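Uroporphyrin-III C-methyltransferase (Pseudomonas denitrificans, PDB 1S4D) catalyses the two successive S-adenosyl-L-methionine-dependent methylations, at C-2 and C-7, that convert uroporphyrinogen III to precorrin-2 on the way to cobalamin and siroheme. Local coordinates at residues Thr156-Ser161 with Tyr183-His188; Ala137-Pro142 with Leu251-Trp257; Leu38-Ile44 with Lys56-Pro60; Leu12-Ser16 with Gly92-Leu96. One frame throughout, in Å; residues are numbered along the deposited sequence.

Contact 1 (Thr156-Ser161 with Tyr183-His188); sequences TGHDSS and YMAMKH. With SAH (S-adenosyl-L-homocysteine), chain Q; GOL (glycerol), chain R.
The carbonyl oxygen of Tyr-183 takes the backbone N-H of Gly-157 at 2.9 Å, nearly straight on (163° at the hydrogen), and the CA of Thr-156 adds a CA-H...O contact to the same Tyr-183 O at 3.4 Å. This is where strands 151-156 and 179-183, paired in parallel, come to their ends. One residue on, Met-184 N donates to O2' of S-adenosyl-L-homocysteine at 3.0 Å, tying the loop to the ribose, while the Tyr-183 hydroxyl bonds to Thr-130 and Gly-132. Beyond, Gly-157 to Ser-160 form a type I turn that meets the His-188 ring. The CA of Ser-161 stands over one face of this ring in a CH-pi contact, 3.7 Å from its centroid; Gly-157 O and His-158 O lie at its edge. CG of His-188 is anti to the carbonyl carbon (chi1 -55°), which swings the imidazole toward the turn. With an alanine in place of His-188, a gap would probably open beneath Ser-160 and Ser-161, leaving the turn without its backing ring. His-188 is also the N-cap of helix 189-198, whose Ile-192 packs on Ser-160 and Ala-185, and Thr-156 and Asp-159 reach His-150 of the second subunit.

Contact 2 (Ala137-Pro142 with Leu251-Trp257); sequences AYAGIP and LRAALDW
A Schellman motif ends helix 131-137, and its glycine, Gly-140, presses against the last turn of the short helix 252-255, with its CA 3.4 Å from Leu-255 O. A CB on Gly-140 would point into the backbone of Leu-255 and Asp-256, and its positive phi of 77° favours glycine as well. Two carbonyls there are claimed by side chains of the second segment. Ala-139 O receives Arg-252 NE at 2.6 Å, the bond lying in both the carbonyl and the guanidinium planes, and a weak second bond from Arg-252 NH2. Ala-137 O takes Trp-257 NE1 at 3.0 Å on one face of its plane and Gly-140 N on the other. With CG set between its backbone N and carbonyl carbon (chi1 57°), Trp-257 also turns its six-membered ring edge-on to the face of Tyr-138, centroids 5.1 Å apart and planes at 64°, while Phe-123 of the second subunit meets the indole. The Tyr-138 hydroxyl bonds to Asp-26. At the other end, Pro-142 CG lies 3.7 Å from Leu-255 CD1, and Leu-251 CD1 touches the same proline ring. A water donates to Tyr-138 O and Asp-256 OD1. Arg-252 NH2 lies 3.4 Å from Asp-256 OD1, a salt bridge of charges alone with the oxygen well out of the guanidinium plane. A leucine in place of Arg-252 would probably leave Ala-139 O without its in-plane donor and Asp-256 without a nearby positive charge. The guanidinium on Ala-139 O, unlike the neutral indole on Ala-137 O, is likely to offset part of the negative charge ending helix 131-137.

Contact 3 (Leu38-Ile44 with Lys56-Pro60); sequences LRQADVI and KLARP
Arg-59 lays its side chain along the backbone of Arg-39 to Asp-42, its CB and CG against Arg-39 O and its guanidinium beside the carbonyls that follow. That backbone is the turn between helix 32-40 and strand 43-46, the second half of a beta-alpha-beta crossover that begins with strand 16-21, and residues 56-60 pass beneath it on the way to the edge strand 63-66. Arg-59 places CG between its backbone N and carbonyl carbon (chi1 54°), and further bends at chi2 and chi3 carry the guanidinium along the turn. There Arg-59 NH2 comes to 2.9 Å from Gln-40 O and, as a long salt bridge, to 3.8 Å from Asp-42 OD1. The carboxylate and guanidinium run side by side with planes only 13° apart. At that length, and with OD1 oblique to the guanidinium, the attraction is probably one of charge more than of a directed N-H, and OD2 of the same aspartate is taken by the backbone N of Arg-94 in the neighbouring strand. Apolar contacts fill the other half. Ile-44 puts CD1 against the methyl of Ala-58 at 3.5 Å, where Leu-64 of strand 63-66 also packs. Leu-38 and Leu-57 meet through their CB atoms at 4.0 Å, and Leu-57 in turn reaches Phe-6 of the second subunit. Backbone meets backbone where the CA of Ala-58 directs its hydrogen at Leu-38 O, 3.3 Å away and almost perfectly straight at 174°.

Contact 4 (Leu12-Ser16 with Gly92-Leu96); sequences LEKGS and GNRVL
Hydrogen bonds join Leu-12 to Ser-16 with Gly-92 to Leu-96 at three places. Val-95 N donates to Ser-16 O at 3.1 Å, Gly-15 N to Asn-93 O at 2.8 Å, and Arg-94 NH1 to Leu-12 O at 3.2 Å. The last bond is straight at the hydrogen (163°) and keeps the oxygen in the guanidinium plane, although the donor is tilted from the plane of the carbonyl. Within the type II turn from Glu-13 to Ser-16, Glu-13 O is gripped from one face by both N and OG of Ser-16, which fixes the hydroxyl; the positive phi of Gly-15 suits this turn. Van der Waals contact is led by Arg-94. Its chain is extended from CG to NE and runs past Leu-12, whose CG lies 3.7 Å from Arg-94 CB. The CG of Lys-14 rests over the centre of one guanidinium face, 3.8 Å above the plane. Leu-12 further touches Val-95 O with CD1. Charge is the unfavourable term: Lys-14 NZ and Arg-94 NH2 are 4.5 Å apart, a repulsion that solvent at this surface would probably soften. The arrangement is that of two parallel strands, 16-21 and 94-99, entering an alpha/beta sheet side by side. Just past their far ends lie Pro-24 and Gly-100 to Asp-102, which bind S-adenosyl-L-homocysteine.

Overall arrangement
Contacts 3 and 4 lie together, centres 11 Å apart, at one end of the parallel sheet, where strands 43-46 and 94-99 are neighbours; Asp-42 N probably bonds to Arg-94 O and Leu-96 N to Val-43 O. Contacts 1 and 2 belong to the mixed-sheet half, centres 24 Å apart without touching, and both reach the second subunit. From contact 1, contact 3 is about 33 Å away between centres. Along the chain, contact 3 falls within the span bridged by contact 4, and contact 1 within that of contact 2; one pair lies in the parallel-sheet half, the other in the mixed-sheet half. S-adenosyl-L-homocysteine sits between the halves, with contact 1 at its ribose.

Contact 1 (Thr156-Ser161 with Tyr183-His188)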
loop_
_atom_site.group_PDB
_atom_site.type_symbol
_atom_site.label_atom_id
_atom_site.label_comp_id
_atom_site.label_asym_id
_atom_site.label_seq_id
_atom_site.Cartn_x
_atom_site.Cartn_y
_atom_site.Cartn_z
ATOM N N THR B 156 5.564 12.057 -5.379
ATOM C CA THR B 156 6.723 12.646 -4.677
ATOM C C THR B 156 6.766 14.107 -4.937
ATOM O O THR B 156 6.688 14.521 -6.097
ATOM C CB THR B 156 8.062 12.205 -5.209
ATOM O OG1 THR B 156 7.892 11.204 -6.208
ATOM C CG2 THR B 156 8.850 11.595 -4.134
ATOM N N GLY B 157 6.977 14.868 -3.871
ATOM C CA GLY B 157 7.227 16.282 -3.983
ATOM C C GLY B 157 8.717 16.488 -4.067
ATOM O O GLY B 157 9.178 17.610 -4.135
ATOM N N HIS B 158 9.466 15.394 -4.087
ATOM C CA HIS B 158 10.912 15.452 -3.946
ATOM C C HIS B 158 11.617 16.488 -4.813
ATOM O O HIS B 158 12.441 17.247 -4.312
ATOM C CB HIS B 158 11.560 14.088 -4.162
ATOM C CG HIS B 158 12.999 14.064 -3.768
ATOM N ND1 HIS B 158 13.437 14.529 -2.546
ATOM C CD2 HIS B 158 14.109 13.682 -4.446
ATOM C CE1 HIS B 158 14.752 14.413 -2.478
ATOM N NE2 HIS B 158 15.184 13.900 -3.617
ATOM N N ASP B 159 11.321 16.487 -6.111
ATOM C CA ASP B 159 11.989 17.358 -7.064
ATOM C C ASP B 159 11.028 18.433 -7.549
ATOM O O ASP B 159 10.956 18.697 -8.744
ATOM C CB ASP B 159 12.459 16.540 -8.277
ATOM C CG ASP B 159 13.818 15.877 -8.069
ATOM O OD1 ASP B 159 13.891 14.654 -8.288
ATOM O OD2 ASP B 159 14.862 16.490 -7.720
ATOM N N SER B 160 10.269 19.025 -6.633
ATOM C CA SER B 160 9.274 20.024 -7.004
ATOM C C SER B 160 9.630 21.328 -6.338
ATOM O O SER B 160 8.788 21.944 -5.677
ATOM C CB SER B 160 7.870 19.605 -6.577
ATOM O OG SER B 160 7.415 18.482 -7.300
ATOM N N SER B 161 10.887 21.740 -6.498
ATOM C CA SER B 161 11.384 22.948 -5.849
ATOM C C SER B 161 10.804 24.225 -6.469
ATOM O O SER B 161 10.533 25.191 -5.749
ATOM C CB SER B 161 12.915 22.965 -5.800
ATOM O OG SER B 161 13.468 23.313 -7.050
ATOM N N TYR B 183 4.127 12.154 -0.823
ATOM C CA TYR B 183 5.334 11.663 -0.170
ATOM C C TYR B 183 6.426 12.710 -0.368
ATOM O O TYR B 183 6.430 13.403 -1.381
ATOM C CB TYR B 183 5.791 10.364 -0.845
ATOM C CG TYR B 183 4.934 9.143 -0.546
ATOM C CD1 TYR B 183 3.700 8.921 -1.206
ATOM C CD2 TYR B 183 5.368 8.192 0.368
ATOM C CE1 TYR B 183 2.914 7.798 -0.926
ATOM C CE2 TYR B 183 4.607 7.083 0.644
ATOM C CZ TYR B 183 3.384 6.893 0.010
ATOM O OH TYR B 183 2.664 5.773 0.344
ATOM N N MET B 184 7.340 12.843 0.599
ATOM C CA MET B 184 8.478 13.766 0.487
ATOM C C MET B 184 8.113 15.141 -0.062
ATOM O O MET B 184 8.765 15.635 -0.974
ATOM C CB MET B 184 9.595 13.158 -0.357
ATOM C CG MET B 184 9.934 11.727 0.047
ATOM S SD MET B 184 11.121 11.005 -1.056
ATOM C CE MET B 184 10.058 9.967 -2.027
ATOM N N ALA B 185 7.101 15.762 0.545
ATOM C CA ALA B 185 6.536 17.019 0.060
ATOM C C ALA B 185 6.669 18.139 1.076
ATOM O O ALA B 185 6.050 19.185 0.927
ATOM C CB ALA B 185 5.074 16.825 -0.325
ATOM N N MET B 186 7.469 17.935 2.112
ATOM C CA MET B 186 7.552 18.933 3.185
ATOM C C MET B 186 8.410 20.130 2.787
ATOM O O MET B 186 7.991 21.264 2.909
ATOM C CB MET B 186 8.104 18.316 4.477
ATOM C CG MET B 186 7.213 17.290 5.099
ATOM S SD MET B 186 5.822 18.012 5.939
ATOM C CE MET B 186 6.542 18.396 7.592
ATOM N N LYS B 187 9.620 19.861 2.326
ATOM C CA LYS B 187 10.597 20.897 2.078
ATOM C C LYS B 187 10.092 21.817 0.964
ATOM O O LYS B 187 10.389 23.002 0.945
ATOM C CB LYS B 187 11.937 20.240 1.719
ATOM C CG LYS B 187 13.135 21.174 1.641
ATOM C CD LYS B 187 14.233 20.562 0.765
ATOM C CE LYS B 187 15.602 21.282 0.961
ATOM N NZ LYS B 187 16.303 20.952 2.277
ATOM N N HIS B 188 9.293 21.269 0.063
ATOM C CA HIS B 188 8.779 22.022 -1.059
ATOM C C HIS B 188 7.272 22.224 -0.997
ATOM O O HIS B 188 6.642 22.455 -2.027
ATOM C CB HIS B 188 9.126 21.327 -2.379
ATOM C CG HIS B 188 10.585 21.056 -2.573
ATOM N ND1 HIS B 188 11.536 22.053 -2.585
ATOM C CD2 HIS B 188 11.250 19.897 -2.803
ATOM C CE1 HIS B 188 12.727 21.518 -2.791
ATOM N NE2 HIS B 188 12.579 20.210 -2.932
HETATM N N SAH Q . 8.553 3.174 0.515
HETATM C CA SAH Q . 8.078 4.091 1.537
HETATM C CB SAH Q . 8.398 5.521 1.139
HETATM C CG SAH Q . 9.812 5.954 1.478
HETATM S SD SAH Q . 10.363 7.505 0.722
HETATM C C SAH Q . 6.588 3.875 1.828
HETATM O O SAH Q . 5.921 3.039 1.222
HETATM O OXT SAH Q . 5.977 4.501 2.689
HETATM C "C5'" SAH Q . 10.186 8.369 2.318
HETATM C "C4'" SAH Q . 8.889 9.151 2.561
HETATM O "O4'" SAH Q . 7.842 8.308 2.996
HETATM C "C3'" SAH Q . 8.933 10.207 3.661
HETATM O "O3'" SAH Q . 9.595 11.398 3.330
HETATM C "C2'" SAH Q . 7.467 10.412 4.004
HETATM O "O2'" SAH Q . 6.767 11.224 3.084
HETATM C "C1'" SAH Q . 6.952 8.990 3.861
HETATM N N9 SAH Q . 6.872 8.253 5.142
HETATM C C8 SAH Q . 7.560 7.117 5.416
HETATM N N7 SAH Q . 7.248 6.706 6.647
HETATM C C5 SAH Q . 6.371 7.557 7.189
HETATM C C6 SAH Q . 5.731 7.583 8.429
HETATM N N6 SAH Q . 5.945 6.637 9.324
HETATM N N1 SAH Q . 4.854 8.611 8.715
HETATM C C2 SAH Q . 4.616 9.582 7.765
HETATM N N3 SAH Q . 5.253 9.550 6.535
HETATM C C4 SAH Q . 6.117 8.549 6.245
HETATM C C1 GOL R . 12.946 15.694 1.017
HETATM O O1 GOL R . 13.206 14.458 0.383
HETATM C C2 GOL R . 12.159 15.409 2.295
HETATM O O2 GOL R . 13.062 15.253 3.372
HETATM C C3 GOL R . 11.175 16.537 2.583
HETATM O O3 GOL R . 9.876 16.018 2.688
#

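Contact 2 (Ala137-Pro142 with Leu251-Trp257)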
loop_
_atom_site.group_PDB
_atom_site.type_symbol
_atom_site.label_atom_id
_atom_site.label_comp_id
_atom_site.label_asym_id
_atom_site.label_seq_id
_atom_site.Cartn_x
_atom_site.Cartn_y
_atom_site.Cartn_z
ATOM N N ALA B 137 -4.456 5.675 7.541
ATOM C CA ALA B 137 -5.372 4.903 8.383
ATOM C C ALA B 137 -5.143 5.159 9.872
ATOM O O ALA B 137 -6.116 5.252 10.651
ATOM C CB ALA B 137 -5.269 3.428 8.083
ATOM N N TYR B 138 -3.881 5.285 10.285
ATOM C CA TYR B 138 -3.629 5.505 11.722
ATOM C C TYR B 138 -3.997 6.921 12.182
ATOM O O TYR B 138 -3.960 7.197 13.367
ATOM C CB TYR B 138 -2.189 5.184 12.128
ATOM C CG TYR B 138 -1.908 3.738 12.443
ATOM C CD1 TYR B 138 -2.155 2.724 11.488
ATOM C CD2 TYR B 138 -1.347 3.376 13.673
ATOM C CE1 TYR B 138 -1.874 1.386 11.770
ATOM C CE2 TYR B 138 -1.057 2.051 13.965
ATOM C CZ TYR B 138 -1.321 1.061 13.011
ATOM O OH TYR B 138 -1.022 -0.242 13.307
ATOM N N ALA B 139 -4.345 7.799 11.247
ATOM C CA ALA B 139 -4.726 9.164 11.584
ATOM C C ALA B 139 -6.213 9.348 11.401
ATOM O O ALA B 139 -6.706 10.465 11.556
ATOM C CB ALA B 139 -3.961 10.198 10.728
ATOM N N GLY B 140 -6.906 8.254 11.062
ATOM C CA GLY B 140 -8.327 8.274 10.763
ATOM C C GLY B 140 -8.700 8.816 9.391
ATOM O O GLY B 140 -9.837 9.251 9.185
ATOM N N ILE B 141 -7.769 8.774 8.442
ATOM C CA ILE B 141 -8.058 9.224 7.082
ATOM C C ILE B 141 -8.010 8.080 6.066
ATOM O O ILE B 141 -6.928 7.631 5.701
ATOM C CB ILE B 141 -7.077 10.340 6.649
ATOM C CG1 ILE B 141 -7.200 11.554 7.582
ATOM C CG2 ILE B 141 -7.290 10.708 5.169
ATOM C CD1 ILE B 141 -6.044 12.509 7.491
ATOM N N PRO B 142 -9.160 7.626 5.579
ATOM C CA PRO B 142 -9.150 6.637 4.501
ATOM C C PRO B 142 -8.783 7.335 3.203
ATOM O O PRO B 142 -9.191 8.455 2.933
ATOM C CB PRO B 142 -10.592 6.114 4.457
ATOM C CG PRO B 142 -11.324 6.820 5.541
ATOM C CD PRO B 142 -10.527 8.020 5.959
ATOM N N LEU B 251 -12.937 13.245 7.489
ATOM C CA LEU B 251 -13.345 12.050 8.212
ATOM C C LEU B 251 -12.472 11.734 9.426
ATOM O O LEU B 251 -12.831 10.863 10.226
ATOM C CB LEU B 251 -13.364 10.837 7.293
ATOM C CG LEU B 251 -14.469 10.692 6.251
ATOM C CD1 LEU B 251 -14.007 9.634 5.259
ATOM C CD2 LEU B 251 -15.824 10.335 6.864
ATOM N N ARG B 252 -11.338 12.405 9.587
ATOM C CA ARG B 252 -10.500 12.101 10.738
ATOM C C ARG B 252 -11.232 12.418 12.069
ATOM O O ARG B 252 -11.052 11.723 13.063
ATOM C CB ARG B 252 -9.105 12.753 10.612
ATOM C CG ARG B 252 -8.669 13.582 11.783
ATOM C CD ARG B 252 -7.222 13.952 11.791
ATOM N NE ARG B 252 -6.510 12.859 12.416
ATOM C CZ ARG B 252 -5.871 12.909 13.573
ATOM N NH1 ARG B 252 -5.787 14.042 14.266
ATOM N NH2 ARG B 252 -5.301 11.794 14.016
ATOM N N ALA B 253 -12.079 13.445 12.070
ATOM C CA ALA B 253 -12.837 13.803 13.274
ATOM C C ALA B 253 -13.752 12.665 13.729
ATOM O O ALA B 253 -13.968 12.492 14.924
ATOM C CB ALA B 253 -13.636 15.085 13.060
ATOM N N ALA B 254 -14.260 11.886 12.776
ATOM C CA ALA B 254 -15.129 10.755 13.070
ATOM C C ALA B 254 -14.414 9.410 13.154
ATOM O O ALA B 254 -14.958 8.461 13.709
ATOM C CB ALA B 254 -16.230 10.675 12.050
ATOM N N LEU B 255 -13.211 9.313 12.603
ATOM C CA LEU B 255 -12.573 8.013 12.454
ATOM C C LEU B 255 -11.252 7.892 13.186
ATOM O O LEU B 255 -10.522 6.909 13.008
ATOM C CB LEU B 255 -12.362 7.717 10.965
ATOM C CG LEU B 255 -13.617 7.533 10.121
ATOM C CD1 LEU B 255 -13.236 7.063 8.752
ATOM C CD2 LEU B 255 -14.566 6.547 10.781
ATOM N N ASP B 256 -10.935 8.896 13.990
ATOM C CA ASP B 256 -9.667 8.938 14.708
ATOM C C ASP B 256 -9.643 7.922 15.870
ATOM O O ASP B 256 -9.738 8.271 17.036
ATOM C CB ASP B 256 -9.393 10.374 15.168
ATOM C CG ASP B 256 -8.135 10.511 15.993
ATOM O OD1 ASP B 256 -7.195 9.687 15.874
ATOM O OD2 ASP B 256 -8.016 11.453 16.795
ATOM N N TRP B 257 -9.479 6.655 15.521
ATOM C CA TRP B 257 -9.515 5.578 16.497
ATOM C C TRP B 257 -8.338 5.577 17.458
ATOM O O TRP B 257 -8.501 5.177 18.609
ATOM C CB TRP B 257 -9.647 4.214 15.812
ATOM C CG TRP B 257 -8.560 3.907 14.819
ATOM C CD1 TRP B 257 -8.504 4.297 13.507
ATOM C CD2 TRP B 257 -7.382 3.144 15.060
ATOM N NE1 TRP B 257 -7.363 3.813 12.922
ATOM C CE2 TRP B 257 -6.657 3.098 13.853
ATOM C CE3 TRP B 257 -6.859 2.486 16.183
ATOM C CZ2 TRP B 257 -5.428 2.434 13.737
ATOM C CZ3 TRP B 257 -5.643 1.812 16.066
ATOM C CH2 TRP B 257 -4.939 1.795 14.850
HETATM O O HOH W 1 -6.881 7.122 14.548
#

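Contact 3 (Leu38-Ile44 with Lys56-Pro60)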
loop_
_atom_site.group_PDB
_atom_site.type_symbol
_atom_site.label_atom_id
_atom_site.label_comp_id
_atom_site.label_asym_id
_atom_site.label_seq_id
_atom_site.Cartn_x
_atom_site.Cartn_y
_atom_site.Cartn_z
ATOM N N LEU B 38 13.239 -11.480 8.910
ATOM C CA LEU B 38 13.972 -10.953 10.056
ATOM C C LEU B 38 14.609 -12.044 10.919
ATOM O O LEU B 38 15.757 -11.909 11.341
ATOM C CB LEU B 38 13.038 -10.104 10.904
ATOM C CG LEU B 38 13.142 -8.577 10.866
ATOM C CD1 LEU B 38 14.196 -8.094 9.897
ATOM C CD2 LEU B 38 11.773 -7.922 10.589
ATOM N N ARG B 39 13.866 -13.126 11.155
ATOM C CA ARG B 39 14.295 -14.181 12.070
ATOM C C ARG B 39 15.365 -15.061 11.442
ATOM O O ARG B 39 16.091 -15.744 12.143
ATOM C CB ARG B 39 13.078 -14.970 12.633
ATOM C CG ARG B 39 12.974 -16.468 12.295
ATOM C CD ARG B 39 11.564 -17.081 12.436
ATOM N NE ARG B 39 10.923 -16.749 13.719
ATOM C CZ ARG B 39 10.962 -17.507 14.831
ATOM N NH1 ARG B 39 11.616 -18.673 14.862
ATOM N NH2 ARG B 39 10.341 -17.089 15.929
ATOM N N GLN B 40 15.486 -14.998 10.122
ATOM C CA GLN B 40 16.421 -15.849 9.382
ATOM C C GLN B 40 17.684 -15.128 8.935
ATOM O O GLN B 40 18.718 -15.764 8.722
ATOM C CB GLN B 40 15.746 -16.436 8.152
ATOM C CG GLN B 40 14.985 -17.695 8.429
ATOM C CD GLN B 40 14.121 -18.134 7.261
ATOM O OE1 GLN B 40 12.913 -18.226 7.398
ATOM N NE2 GLN B 40 14.735 -18.410 6.121
ATOM N N ALA B 41 17.599 -13.809 8.777
ATOM C CA ALA B 41 18.672 -13.036 8.153
ATOM C C ALA B 41 20.054 -13.146 8.816
ATOM O O ALA B 41 20.181 -13.163 10.037
ATOM C CB ALA B 41 18.269 -11.604 8.032
ATOM N N ASP B 42 21.088 -13.211 7.990
ATOM C CA ASP B 42 22.451 -13.083 8.483
ATOM C C ASP B 42 22.807 -11.622 8.617
ATOM O O ASP B 42 23.557 -11.248 9.499
ATOM C CB ASP B 42 23.442 -13.786 7.560
ATOM C CG ASP B 42 23.301 -15.290 7.594
ATOM O OD1 ASP B 42 23.291 -15.852 8.707
ATOM O OD2 ASP B 42 23.197 -15.991 6.569
ATOM N N VAL B 43 22.253 -10.794 7.749
ATOM C CA VAL B 43 22.544 -9.376 7.777
ATOM C C VAL B 43 21.308 -8.581 7.352
ATOM O O VAL B 43 20.600 -8.954 6.429
ATOM C CB VAL B 43 23.869 -9.037 6.984
ATOM C CG1 VAL B 43 23.805 -9.494 5.533
ATOM C CG2 VAL B 43 24.238 -7.569 7.101
ATOM N N ILE B 44 21.023 -7.517 8.085
ATOM C CA ILE B 44 19.838 -6.702 7.857
ATOM C C ILE B 44 20.329 -5.307 7.533
ATOM O O ILE B 44 20.831 -4.581 8.421
ATOM C CB ILE B 44 18.934 -6.691 9.113
ATOM C CG1 ILE B 44 18.417 -8.097 9.398
ATOM C CG2 ILE B 44 17.752 -5.736 8.942
ATOM C CD1 ILE B 44 17.742 -8.231 10.705
ATOM N N LYS B 56 14.539 -6.024 16.617
ATOM C CA LYS B 56 14.576 -6.934 17.764
ATOM C C LYS B 56 14.202 -8.378 17.414
ATOM O O LYS B 56 14.435 -9.283 18.210
ATOM C CB LYS B 56 13.655 -6.412 18.884
ATOM C CG LYS B 56 14.343 -6.114 20.230
ATOM C CD LYS B 56 14.249 -7.309 21.199
ATOM C CE LYS B 56 13.547 -6.938 22.513
ATOM N NZ LYS B 56 14.388 -7.278 23.697
ATOM N N LEU B 57 13.632 -8.593 16.234
ATOM C CA LEU B 57 13.237 -9.929 15.798
ATOM C C LEU B 57 14.409 -10.714 15.202
ATOM O O LEU B 57 14.370 -11.966 15.120
ATOM C CB LEU B 57 12.089 -9.857 14.790
ATOM C CG LEU B 57 10.660 -9.635 15.292
ATOM C CD1 LEU B 57 9.730 -9.415 14.130
ATOM C CD2 LEU B 57 10.162 -10.807 16.113
ATOM N N ALA B 58 15.444 -9.979 14.782
ATOM C CA ALA B 58 16.666 -10.573 14.238
ATOM C C ALA B 58 17.206 -11.597 15.211
ATOM O O ALA B 58 17.118 -11.400 16.420
ATOM C CB ALA B 58 17.698 -9.504 13.987
ATOM N N ARG B 59 17.737 -12.700 14.689
ATOM C CA ARG B 59 18.405 -13.685 15.539
ATOM C C ARG B 59 19.648 -13.029 16.148
ATOM O O ARG B 59 20.160 -12.047 15.599
ATOM C CB ARG B 59 18.745 -14.977 14.767
ATOM C CG ARG B 59 19.548 -14.797 13.481
ATOM C CD ARG B 59 20.589 -15.890 13.212
ATOM N NE ARG B 59 20.590 -16.314 11.807
ATOM C CZ ARG B 59 20.258 -17.535 11.377
ATOM N NH1 ARG B 59 19.902 -18.484 12.249
ATOM N NH2 ARG B 59 20.282 -17.810 10.071
ATOM N N PRO B 60 20.122 -13.527 17.292
ATOM C CA PRO B 60 21.324 -12.942 17.907
ATOM C C PRO B 60 22.542 -13.291 17.053
ATOM O O PRO B 60 22.650 -14.426 16.530
ATOM C CB PRO B 60 21.398 -13.613 19.294
ATOM C CG PRO B 60 20.087 -14.336 19.470
ATOM C CD PRO B 60 19.600 -14.661 18.081
#

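Contact 4 (Leu12-Ser16 with Gly92-Leu96)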
loop_
_atom_site.group_PDB
_atom_site.type_symbol
_atom_site.label_atom_id
_atom_site.label_comp_id
_atom_site.label_asym_id
_atom_site.label_seq_id
_atom_site.Cartn_x
_atom_site.Cartn_y
_atom_site.Cartn_z
ATOM N N LEU B 12 14.585 -17.677 3.703
ATOM C CA LEU B 12 15.523 -16.732 3.105
ATOM C C LEU B 12 16.869 -17.439 2.895
ATOM O O LEU B 12 17.631 -17.667 3.823
ATOM C CB LEU B 12 15.620 -15.444 3.922
ATOM C CG LEU B 12 16.808 -14.490 3.791
ATOM C CD1 LEU B 12 17.088 -14.013 2.344
ATOM C CD2 LEU B 12 16.613 -13.325 4.775
ATOM N N GLU B 13 17.114 -17.800 1.643
ATOM C CA GLU B 13 18.196 -18.682 1.218
ATOM C C GLU B 13 19.568 -18.033 1.183
ATOM O O GLU B 13 19.698 -16.882 0.798
ATOM C CB GLU B 13 17.890 -19.162 -0.196
ATOM C CG GLU B 13 17.963 -20.658 -0.352
ATOM C CD GLU B 13 16.597 -21.270 -0.306
ATOM O OE1 GLU B 13 16.319 -22.042 0.641
ATOM O OE2 GLU B 13 15.802 -20.955 -1.218
ATOM N N LYS B 14 20.596 -18.798 1.533
ATOM C CA LYS B 14 21.978 -18.337 1.436
ATOM C C LYS B 14 22.259 -17.763 0.048
ATOM O O LYS B 14 21.908 -18.366 -0.969
ATOM C CB LYS B 14 22.952 -19.473 1.752
ATOM C CG LYS B 14 23.036 -19.866 3.249
ATOM C CD LYS B 14 24.268 -20.729 3.510
ATOM C CE LYS B 14 24.126 -21.533 4.787
ATOM N NZ LYS B 14 25.303 -21.376 5.711
ATOM N N GLY B 15 22.846 -16.575 0.007
ATOM C CA GLY B 15 23.230 -15.983 -1.257
ATOM C C GLY B 15 22.105 -15.323 -2.026
ATOM O O GLY B 15 22.226 -15.100 -3.236
ATOM N N SER B 16 21.008 -15.002 -1.342
ATOM C CA SER B 16 19.951 -14.243 -1.980
ATOM C C SER B 16 19.581 -13.004 -1.176
ATOM O O SER B 16 19.954 -12.873 -0.016
ATOM C CB SER B 16 18.740 -15.126 -2.301
ATOM O OG SER B 16 18.147 -15.614 -1.128
ATOM N N GLY B 92 27.645 -15.402 0.479
ATOM C CA GLY B 92 26.860 -16.500 0.998
ATOM C C GLY B 92 25.969 -16.181 2.175
ATOM O O GLY B 92 25.435 -17.098 2.786
ATOM N N ASN B 93 25.804 -14.897 2.499
ATOM C CA ASN B 93 24.862 -14.480 3.538
ATOM C C ASN B 93 23.403 -14.594 3.064
ATOM O O ASN B 93 23.112 -14.474 1.872
ATOM C CB ASN B 93 25.131 -13.035 3.999
ATOM C CG ASN B 93 26.445 -12.882 4.742
ATOM O OD1 ASN B 93 26.539 -13.201 5.923
ATOM N ND2 ASN B 93 27.473 -12.378 4.049
ATOM N N ARG B 94 22.495 -14.841 4.006
ATOM C CA ARG B 94 21.078 -14.627 3.776
ATOM C C ARG B 94 20.875 -13.129 4.035
ATOM O O ARG B 94 21.073 -12.657 5.161
ATOM C CB ARG B 94 20.232 -15.463 4.748
ATOM C CG ARG B 94 20.532 -16.983 4.803
ATOM C CD ARG B 94 20.046 -17.614 6.092
ATOM N NE ARG B 94 20.654 -18.908 6.379
ATOM C CZ ARG B 94 20.177 -20.082 5.929
ATOM N NH1 ARG B 94 19.081 -20.121 5.169
ATOM N NH2 ARG B 94 20.796 -21.218 6.233
ATOM N N VAL B 95 20.520 -12.386 2.988
ATOM C CA VAL B 95 20.513 -10.925 3.035
ATOM C C VAL B 95 19.101 -10.351 3.023
ATOM O O VAL B 95 18.299 -10.645 2.112
ATOM C CB VAL B 95 21.318 -10.307 1.848
ATOM C CG1 VAL B 95 21.484 -8.823 2.029
ATOM C CG2 VAL B 95 22.664 -10.958 1.712
ATOM N N LEU B 96 18.821 -9.531 4.032
ATOM C CA LEU B 96 17.555 -8.823 4.185
ATOM C C LEU B 96 17.803 -7.340 3.992
ATOM O O LEU B 96 18.571 -6.731 4.775
ATOM C CB LEU B 96 17.037 -9.026 5.615
ATOM C CG LEU B 96 15.551 -9.215 5.917
ATOM C CD1 LEU B 96 15.404 -9.073 7.361
ATOM C CD2 LEU B 96 14.701 -8.198 5.265
#